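Local coordinates for FOKI restriction endonuclease (Planomicrobium okeanokoites, PDB 2FOK), which cuts double-stranded DNA as a type IIS restriction endonuclease, probably using separate recognition and cleavage domains and metal ions for the hydrolysis, at residues 61-73 against 121-133. Residues are numbered along the deposited sequence; the frame is centred on the assembly and turned at random.
Sequences QHDLIYTYKELVG and EYINKSDSFVITD
CD1 of I123 lies 4.3 Å from CD1 of I65, where the second segment first meets the first. D127 follows across the turn and meets the start of helix 68-72 twice. Its carbonyl takes Y68 N at 2.8 Å, with an N-H...O angle of 149°. Its carboxylate lies beside Y68 CB, because CG stands anti to the backbone N (chi1 -154°). Three further partners grip that carboxylate: Y122 OH reaches OD1 on the anti side, while OD2 accepts from a water bound to K69 N and pairs with R6, which also makes a cation-pi contact with Y68. An alanine here would probably cost R6 this counter-charge and Y122 OH this acceptor, leaving both freer to shift. S128 sets CB against I65 CG1 and OG 3.4 Å from T67 CG2, consistent with T67 and S128, a non-hydrogen-bonded pair, turning their side chains to the same face, with I65 alongside. F129 and Y66, whose side chains start out on the other face, form the antiparallel hydrogen-bonded pair, with F129 N to Y66 O at 2.8 Å the shorter of its two bonds. Y68 CD2 comes to the edge of the F129 ring, 3.6 Å from F129 CE1; the ring planes stand oblique, at 54°, and L71 CD1 lies against F129 CD1. L111 of helix 104-116 packs on F129, Y68 and L71. V130 CG1 lies 3.8 Å from I65 CD1, and a water bridges L64 O to I131 N. Strand 66-67 thus edges the antiparallel hairpin 120-131, whose G1 bulge at D127 and S128 faces I123, consistent with the wing of a winged-helix fold in the helix-turn-helix-class recognition domain.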
ATOM      1  N   GLN A  61      12.786 -31.822 -18.772  1.00 28.20           N
ATOM      2  CA  GLN A  61      12.734 -32.820 -17.695  1.00 30.01           C
ATOM      3  C   GLN A  61      11.355 -33.472 -17.584  1.00 28.59           C
ATOM      4  O   GLN A  61      10.362 -32.915 -18.037  1.00 31.62           O
ATOM      5  CB  GLN A  61      13.115 -32.190 -16.351  1.00 30.73           C
ATOM      6  CG  GLN A  61      13.533 -30.738 -16.427  1.00 34.80           C
ATOM      7  CD  GLN A  61      13.182 -29.962 -15.155  1.00 41.85           C
ATOM      8  OE1 GLN A  61      13.560 -30.346 -14.041  1.00 37.17           O
ATOM      9  NE2 GLN A  61      12.448 -28.862 -15.323  1.00 46.23           N
ATOM     10  N   HIS A  62      11.302 -34.659 -16.988  1.00 30.00           N
ATOM     11  CA  HIS A  62      10.045 -35.395 -16.836  1.00 30.44           C
ATOM     12  C   HIS A  62       9.163 -34.720 -15.793  1.00 31.75           C
ATOM     13  O   HIS A  62       7.994 -34.426 -16.040  1.00 28.96           O
ATOM     14  CB  HIS A  62      10.335 -36.843 -16.420  1.00 32.71           C
ATOM     15  CG  HIS A  62       9.107 -37.673 -16.211  1.00 36.93           C
ATOM     16  ND1 HIS A  62       8.746 -38.176 -14.978  1.00 36.32           N
ATOM     17  CD2 HIS A  62       8.172 -38.116 -17.084  1.00 38.35           C
ATOM     18  CE1 HIS A  62       7.644 -38.893 -15.101  1.00 35.99           C
ATOM     19  NE2 HIS A  62       7.274 -38.874 -16.369  1.00 41.41           N
ATOM     20  N   ASP A  63       9.736 -34.498 -14.615  1.00 32.21           N
ATOM     21  CA  ASP A  63       9.047 -33.838 -13.517  1.00 31.41           C
ATOM     22  C   ASP A  63       9.576 -32.418 -13.527  1.00 29.96           C
ATOM     23  O   ASP A  63      10.693 -32.152 -13.099  1.00 34.05           O
ATOM     24  CB  ASP A  63       9.375 -34.536 -12.196  1.00 31.57           C
ATOM     25  CG  ASP A  63       8.803 -35.943 -12.131  1.00 29.74           C
ATOM     26  OD1 ASP A  63       7.691 -36.156 -12.655  1.00 25.10           O
ATOM     27  OD2 ASP A  63       9.466 -36.836 -11.565  1.00 33.70           O
ATOM     28  N   LEU A  64       8.754 -31.511 -14.031  1.00 31.27           N
ATOM     29  CA  LEU A  64       9.113 -30.115 -14.173  1.00 29.97           C
ATOM     30  C   LEU A  64       9.099 -29.271 -12.910  1.00 28.47           C
ATOM     31  O   LEU A  64       8.108 -29.208 -12.178  1.00 28.79           O
ATOM     32  CB  LEU A  64       8.211 -29.467 -15.228  1.00 28.38           C
ATOM     33  CG  LEU A  64       8.358 -30.013 -16.652  1.00 29.53           C
ATOM     34  CD1 LEU A  64       7.131 -29.626 -17.487  1.00 30.15           C
ATOM     35  CD2 LEU A  64       9.638 -29.470 -17.267  1.00 24.82           C
ATOM     36  N   ILE A  65      10.224 -28.613 -12.679  1.00 27.47           N
ATOM     37  CA  ILE A  65      10.388 -27.726 -11.549  1.00 30.55           C
ATOM     38  C   ILE A  65      11.293 -26.621 -12.086  1.00 30.10           C
ATOM     39  O   ILE A  65      12.282 -26.905 -12.766  1.00 35.01           O
ATOM     40  CB  ILE A  65      11.036 -28.461 -10.344  1.00 30.15           C
ATOM     41  CG1 ILE A  65      11.412 -27.451  -9.249  1.00 29.38           C
ATOM     42  CG2 ILE A  65      12.252 -29.261 -10.803  1.00 31.55           C
ATOM     43  CD1 ILE A  65      11.245 -27.979  -7.830  1.00 22.15           C
ATOM     44  N   TYR A  66      10.932 -25.368 -11.826  1.00 29.22           N
ATOM     45  CA  TYR A  66      11.719 -24.231 -12.307  1.00 25.42           C
ATOM     46  C   TYR A  66      12.093 -23.324 -11.142  1.00 24.89           C
ATOM     47  O   TYR A  66      11.286 -23.105 -10.244  1.00 23.08           O
ATOM     48  CB  TYR A  66      10.925 -23.404 -13.338  1.00 27.89           C
ATOM     49  CG  TYR A  66      10.353 -24.166 -14.526  1.00 25.54           C
ATOM     50  CD1 TYR A  66      11.165 -24.948 -15.350  1.00 28.79           C
ATOM     51  CD2 TYR A  66       9.001 -24.077 -14.844  1.00 26.53           C
ATOM     52  CE1 TYR A  66      10.639 -25.621 -16.468  1.00 22.48           C
ATOM     53  CE2 TYR A  66       8.466 -24.745 -15.956  1.00 25.59           C
ATOM     54  CZ  TYR A  66       9.291 -25.512 -16.759  1.00 23.31           C
ATOM     55  OH  TYR A  66       8.759 -26.176 -17.843  1.00 24.24           O
ATOM     56  N   THR A  67      13.314 -22.797 -11.155  1.00 26.73           N
ATOM     57  CA  THR A  67      13.759 -21.898 -10.093  1.00 29.04           C
ATOM     58  C   THR A  67      13.302 -20.499 -10.451  1.00 29.55           C
ATOM     59  O   THR A  67      12.960 -20.222 -11.602  1.00 30.19           O
ATOM     60  CB  THR A  67      15.296 -21.859  -9.955  1.00 27.14           C
ATOM     61  OG1 THR A  67      15.861 -21.252 -11.119  1.00 35.95           O
ATOM     62  CG2 THR A  67      15.866 -23.256  -9.788  1.00 32.64           C
ATOM     63  N   TYR A  68      13.304 -19.614  -9.466  1.00 30.57           N
ATOM     64  CA  TYR A  68      12.882 -18.240  -9.690  1.00 29.70           C
ATOM     65  C   TYR A  68      13.605 -17.638 -10.890  1.00 30.02           C
ATOM     66  O   TYR A  68      12.974 -17.087 -11.790  1.00 29.39           O
ATOM     67  CB  TYR A  68      13.166 -17.393  -8.448  1.00 31.85           C
ATOM     68  CG  TYR A  68      12.162 -16.285  -8.225  1.00 29.99           C
ATOM     69  CD1 TYR A  68      12.204 -15.112  -8.987  1.00 29.37           C
ATOM     70  CD2 TYR A  68      11.173 -16.406  -7.249  1.00 28.88           C
ATOM     71  CE1 TYR A  68      11.279 -14.082  -8.780  1.00 32.19           C
ATOM     72  CE2 TYR A  68      10.245 -15.388  -7.033  1.00 33.29           C
ATOM     73  CZ  TYR A  68      10.304 -14.230  -7.802  1.00 31.24           C
ATOM     74  OH  TYR A  68       9.385 -13.233  -7.590  1.00 32.80           O
ATOM     75  N   LYS A  69      14.932 -17.761 -10.902  1.00 30.07           N
ATOM     76  CA  LYS A  69      15.748 -17.224 -11.981  1.00 25.32           C
ATOM     77  C   LYS A  69      15.348 -17.743 -13.358  1.00 25.38           C
ATOM     78  O   LYS A  69      15.073 -16.962 -14.267  1.00 26.80           O
ATOM     79  CB  LYS A  69      17.223 -17.528 -11.724  1.00 24.73           C
ATOM     80  CG  LYS A  69      18.146 -16.884 -12.737  1.00 25.92           C
ATOM     81  CD  LYS A  69      19.495 -16.542 -12.156  1.00 29.31           C
ATOM     82  CE  LYS A  69      20.329 -15.756 -13.162  1.00 26.80           C
ATOM     83  NZ  LYS A  69      19.546 -15.361 -14.379  1.00 31.56           N
ATOM     84  N   GLU A  70      15.309 -19.058 -13.516  1.00 27.81           N
ATOM     85  CA  GLU A  70      14.940 -19.660 -14.799  1.00 28.61           C
ATOM     86  C   GLU A  70      13.645 -19.066 -15.381  1.00 27.69           C
ATOM     87  O   GLU A  70      13.511 -18.915 -16.594  1.00 27.32           O
ATOM     88  CB  GLU A  70      14.782 -21.180 -14.636  1.00 28.82           C
ATOM     89  CG  GLU A  70      16.090 -21.953 -14.569  1.00 29.48           C
ATOM     90  CD  GLU A  70      15.984 -23.209 -13.712  1.00 35.89           C
ATOM     91  OE1 GLU A  70      14.851 -23.636 -13.410  1.00 34.41           O
ATOM     92  OE2 GLU A  70      17.032 -23.774 -13.338  1.00 35.24           O
ATOM     93  N   LEU A  71      12.696 -18.733 -14.508  1.00 26.91           N
ATOM     94  CA  LEU A  71      11.415 -18.159 -14.924  1.00 26.11           C
ATOM     95  C   LEU A  71      11.442 -16.645 -15.170  1.00 27.82           C
ATOM     96  O   LEU A  71      10.910 -16.163 -16.163  1.00 28.53           O
ATOM     97  CB  LEU A  71      10.345 -18.445 -13.865  1.00 24.51           C
ATOM     98  CG  LEU A  71       9.684 -19.827 -13.831  1.00 20.85           C
ATOM     99  CD1 LEU A  71       9.207 -20.146 -12.411  1.00 12.18           C
ATOM    100  CD2 LEU A  71       8.520 -19.836 -14.787  1.00 19.11           C
ATOM    101  N   VAL A  72      12.062 -15.902 -14.260  1.00 27.90           N
ATOM    102  CA  VAL A  72      12.101 -14.450 -14.361  1.00 27.21           C
ATOM    103  C   VAL A  72      13.318 -13.841 -15.058  1.00 27.00           C
ATOM    104  O   VAL A  72      13.192 -12.852 -15.789  1.00 26.02           O
ATOM    105  CB  VAL A  72      11.929 -13.832 -12.948  1.00 24.56           C
ATOM    106  CG1 VAL A  72      12.224 -12.339 -12.964  1.00 17.37           C
ATOM    107  CG2 VAL A  72      10.504 -14.086 -12.469  1.00 22.12           C
ATOM    108  N   GLY A  73      14.486 -14.434 -14.846  1.00 25.96           N
ATOM    109  CA  GLY A  73      15.685 -13.917 -15.466  1.00 26.37           C
ATOM    110  C   GLY A  73      16.058 -12.554 -14.927  1.00 30.44           C
ATOM    111  O   GLY A  73      15.626 -12.168 -13.842  1.00 30.76           O
ATOM    112  N   GLU A 121       2.969 -23.763  -6.865  1.00 26.27           N
ATOM    113  CA  GLU A 121       3.367 -23.651  -5.466  1.00 27.70           C
ATOM    114  C   GLU A 121       4.854 -23.364  -5.399  1.00 20.50           C
ATOM    115  O   GLU A 121       5.597 -23.789  -6.274  1.00 22.97           O
ATOM    116  CB  GLU A 121       3.047 -24.951  -4.717  1.00 31.37           C
ATOM    117  CG  GLU A 121       3.773 -26.172  -5.261  1.00 38.93           C
ATOM    118  CD  GLU A 121       3.067 -27.485  -4.926  1.00 46.02           C
ATOM    119  OE1 GLU A 121       1.978 -27.449  -4.309  1.00 48.24           O
ATOM    120  OE2 GLU A 121       3.603 -28.561  -5.279  1.00 46.99           O
ATOM    121  N   TYR A 122       5.272 -22.650  -4.356  1.00 20.16           N
ATOM    122  CA  TYR A 122       6.672 -22.268  -4.144  1.00 21.80           C
ATOM    123  C   TYR A 122       7.329 -23.157  -3.095  1.00 25.76           C
ATOM    124  O   TYR A 122       6.785 -23.355  -2.011  1.00 27.44           O
ATOM    125  CB  TYR A 122       6.744 -20.805  -3.676  1.00 17.81           C
ATOM    126  CG  TYR A 122       8.142 -20.290  -3.374  1.00 17.72           C
ATOM    127  CD1 TYR A 122       9.097 -20.199  -4.382  1.00 22.82           C
ATOM    128  CD2 TYR A 122       8.508 -19.892  -2.082  1.00 16.57           C
ATOM    129  CE1 TYR A 122      10.384 -19.724  -4.127  1.00 20.57           C
ATOM    130  CE2 TYR A 122       9.805 -19.412  -1.805  1.00 15.21           C
ATOM    131  CZ  TYR A 122      10.734 -19.330  -2.841  1.00 21.62           C
ATOM    132  OH  TYR A 122      12.009 -18.835  -2.624  1.00 20.53           O
ATOM    133  N   ILE A 123       8.508 -23.676  -3.419  1.00 28.67           N
ATOM    134  CA  ILE A 123       9.252 -24.532  -2.505  1.00 28.68           C
ATOM    135  C   ILE A 123      10.402 -23.737  -1.913  1.00 30.59           C
ATOM    136  O   ILE A 123      11.454 -23.593  -2.542  1.00 32.07           O
ATOM    137  CB  ILE A 123       9.831 -25.773  -3.223  1.00 25.64           C
ATOM    138  CG1 ILE A 123       8.694 -26.694  -3.652  1.00 26.63           C
ATOM    139  CG2 ILE A 123      10.777 -26.530  -2.290  1.00 24.11           C
ATOM    140  CD1 ILE A 123       8.309 -26.541  -5.096  1.00 28.43           C
ATOM    141  N   ASN A 124      10.196 -23.225  -0.705  1.00 30.50           N
ATOM    142  CA  ASN A 124      11.214 -22.435  -0.013  1.00 34.30           C
ATOM    143  C   ASN A 124      12.527 -23.200   0.052  1.00 34.20           C
ATOM    144  O   ASN A 124      12.524 -24.424   0.049  1.00 39.97           O
ATOM    145  CB  ASN A 124      10.756 -22.117   1.415  1.00 28.51           C
ATOM    146  CG  ASN A 124       9.945 -20.845   1.501  1.00 26.62           C
ATOM    147  OD1 ASN A 124      10.489 -19.765   1.709  1.00 30.11           O
ATOM    148  ND2 ASN A 124       8.633 -20.966   1.344  1.00 23.12           N
ATOM    149  N   LYS A 125      13.644 -22.482   0.103  1.00 35.97           N
ATOM    150  CA  LYS A 125      14.960 -23.123   0.210  1.00 38.41           C
ATOM    151  C   LYS A 125      15.482 -23.669  -1.105  1.00 35.45           C
ATOM    152  O   LYS A 125      16.687 -23.839  -1.285  1.00 35.07           O
ATOM    153  CB  LYS A 125      14.915 -24.251   1.258  1.00 40.86           C
ATOM    154  N   SER A 126      14.564 -23.955  -2.014  1.00 34.27           N
ATOM    155  CA  SER A 126      14.905 -24.469  -3.331  1.00 31.89           C
ATOM    156  C   SER A 126      14.663 -23.325  -4.320  1.00 32.09           C
ATOM    157  O   SER A 126      15.081 -23.386  -5.485  1.00 30.42           O
ATOM    158  CB  SER A 126      14.008 -25.664  -3.662  1.00 30.73           C
ATOM    159  OG  SER A 126      14.398 -26.276  -4.872  1.00 31.45           O
ATOM    160  N   ASP A 127      13.982 -22.285  -3.830  1.00 30.37           N
ATOM    161  CA  ASP A 127      13.664 -21.098  -4.624  1.00 29.52           C
ATOM    162  C   ASP A 127      13.034 -21.535  -5.935  1.00 26.24           C
ATOM    163  O   ASP A 127      13.302 -20.949  -6.985  1.00 22.61           O
ATOM    164  CB  ASP A 127      14.946 -20.306  -4.905  1.00 31.70           C
ATOM    165  CG  ASP A 127      14.689 -18.832  -5.137  1.00 31.57           C
ATOM    166  OD1 ASP A 127      13.635 -18.322  -4.694  1.00 29.95           O
ATOM    167  OD2 ASP A 127      15.556 -18.182  -5.767  1.00 34.01           O
ATOM    168  N   SER A 128      12.188 -22.561  -5.862  1.00 24.62           N
ATOM    169  CA  SER A 128      11.550 -23.119  -7.048  1.00 24.85           C
ATOM    170  C   SER A 128      10.032 -23.261  -6.977  1.00 23.46           C
ATOM    171  O   SER A 128       9.437 -23.176  -5.909  1.00 23.07           O
ATOM    172  CB  SER A 128      12.165 -24.490  -7.346  1.00 24.02           C
ATOM    173  OG  SER A 128      13.563 -24.379  -7.522  1.00 22.39           O
ATOM    174  N   PHE A 129       9.420 -23.484  -8.136  1.00 24.17           N
ATOM    175  CA  PHE A 129       7.977 -23.660  -8.239  1.00 24.26           C
ATOM    176  C   PHE A 129       7.629 -24.907  -9.060  1.00 24.75           C
ATOM    177  O   PHE A 129       8.428 -25.377  -9.885  1.00 19.68           O
ATOM    178  CB  PHE A 129       7.303 -22.468  -8.948  1.00 25.30           C
ATOM    179  CG  PHE A 129       7.604 -21.122  -8.348  1.00 23.26           C
ATOM    180  CD1 PHE A 129       8.869 -20.563  -8.455  1.00 20.75           C
ATOM    181  CD2 PHE A 129       6.596 -20.384  -7.737  1.00 25.16           C
ATOM    182  CE1 PHE A 129       9.132 -19.294  -7.975  1.00 22.03           C
ATOM    183  CE2 PHE A 129       6.846 -19.105  -7.250  1.00 21.87           C
ATOM    184  CZ  PHE A 129       8.121 -18.558  -7.371  1.00 23.90           C
ATOM    185  N   VAL A 130       6.420 -25.420  -8.824  1.00 22.15           N
ATOM    186  CA  VAL A 130       5.873 -26.550  -9.562  1.00 20.87           C
ATOM    187  C   VAL A 130       4.374 -26.266  -9.688  1.00 21.14           C
ATOM    188  O   VAL A 130       3.821 -25.480  -8.933  1.00 24.99           O
ATOM    189  CB  VAL A 130       6.068 -27.914  -8.837  1.00 20.64           C
ATOM    190  CG1 VAL A 130       7.551 -28.253  -8.737  1.00 16.18           C
ATOM    191  CG2 VAL A 130       5.414 -27.874  -7.463  1.00 19.04           C
ATOM    192  N   ILE A 131       3.729 -26.891 -10.657  1.00 18.75           N
ATOM    193  CA  ILE A 131       2.306 -26.704 -10.863  1.00 20.57           C
ATOM    194  C   ILE A 131       1.582 -27.456  -9.744  1.00 22.10           C
ATOM    195  O   ILE A 131       2.188 -28.294  -9.071  1.00 21.52           O
ATOM    196  CB  ILE A 131       1.899 -27.260 -12.252  1.00 14.45           C
ATOM    197  CG1 ILE A 131       0.566 -26.669 -12.694  1.00 18.62           C
ATOM    198  CG2 ILE A 131       1.839 -28.785 -12.212  1.00 16.39           C
ATOM    199  CD1 ILE A 131       0.206 -26.976 -14.158  1.00  9.68           C
ATOM    200  N   THR A 132       0.307 -27.143  -9.524  1.00 23.29           N
ATOM    201  CA  THR A 132      -0.460 -27.824  -8.490  1.00 23.72           C
ATOM    202  C   THR A 132      -1.595 -28.620  -9.098  1.00 26.72           C
ATOM    203  O   THR A 132      -1.701 -28.777 -10.315  1.00 25.73           O
ATOM    204  CB  THR A 132      -1.099 -26.845  -7.465  1.00 25.60           C
ATOM    205  OG1 THR A 132      -2.051 -26.015  -8.134  1.00 19.02           O
ATOM    206  CG2 THR A 132      -0.044 -25.985  -6.785  1.00 20.24           C
ATOM    207  N   ASP A 133      -2.452 -29.109  -8.213  1.00 30.25           N
ATOM    208  CA  ASP A 133      -3.626 -29.888  -8.573  1.00 32.51           C
ATOM    209  C   ASP A 133      -4.592 -29.049  -9.426  1.00 30.02           C
ATOM    210  O   ASP A 133      -4.969 -29.440 -10.534  1.00 29.68           O
ATOM    211  CB  ASP A 133      -4.324 -30.324  -7.287  1.00 37.58           C
ATOM    212  CG  ASP A 133      -4.256 -29.248  -6.207  1.00 41.34           C
ATOM    213  OD1 ASP A 133      -5.012 -28.252  -6.304  1.00 40.65           O
ATOM    214  OD2 ASP A 133      -3.436 -29.390  -5.271  1.00 43.06           O
TER
HETATM  215  O   HOH W   1       5.599 -28.309 -12.827  1.00 18.59           O
HETATM  216  O   HOH W   2      16.178 -18.453  -8.369  1.00 34.80           O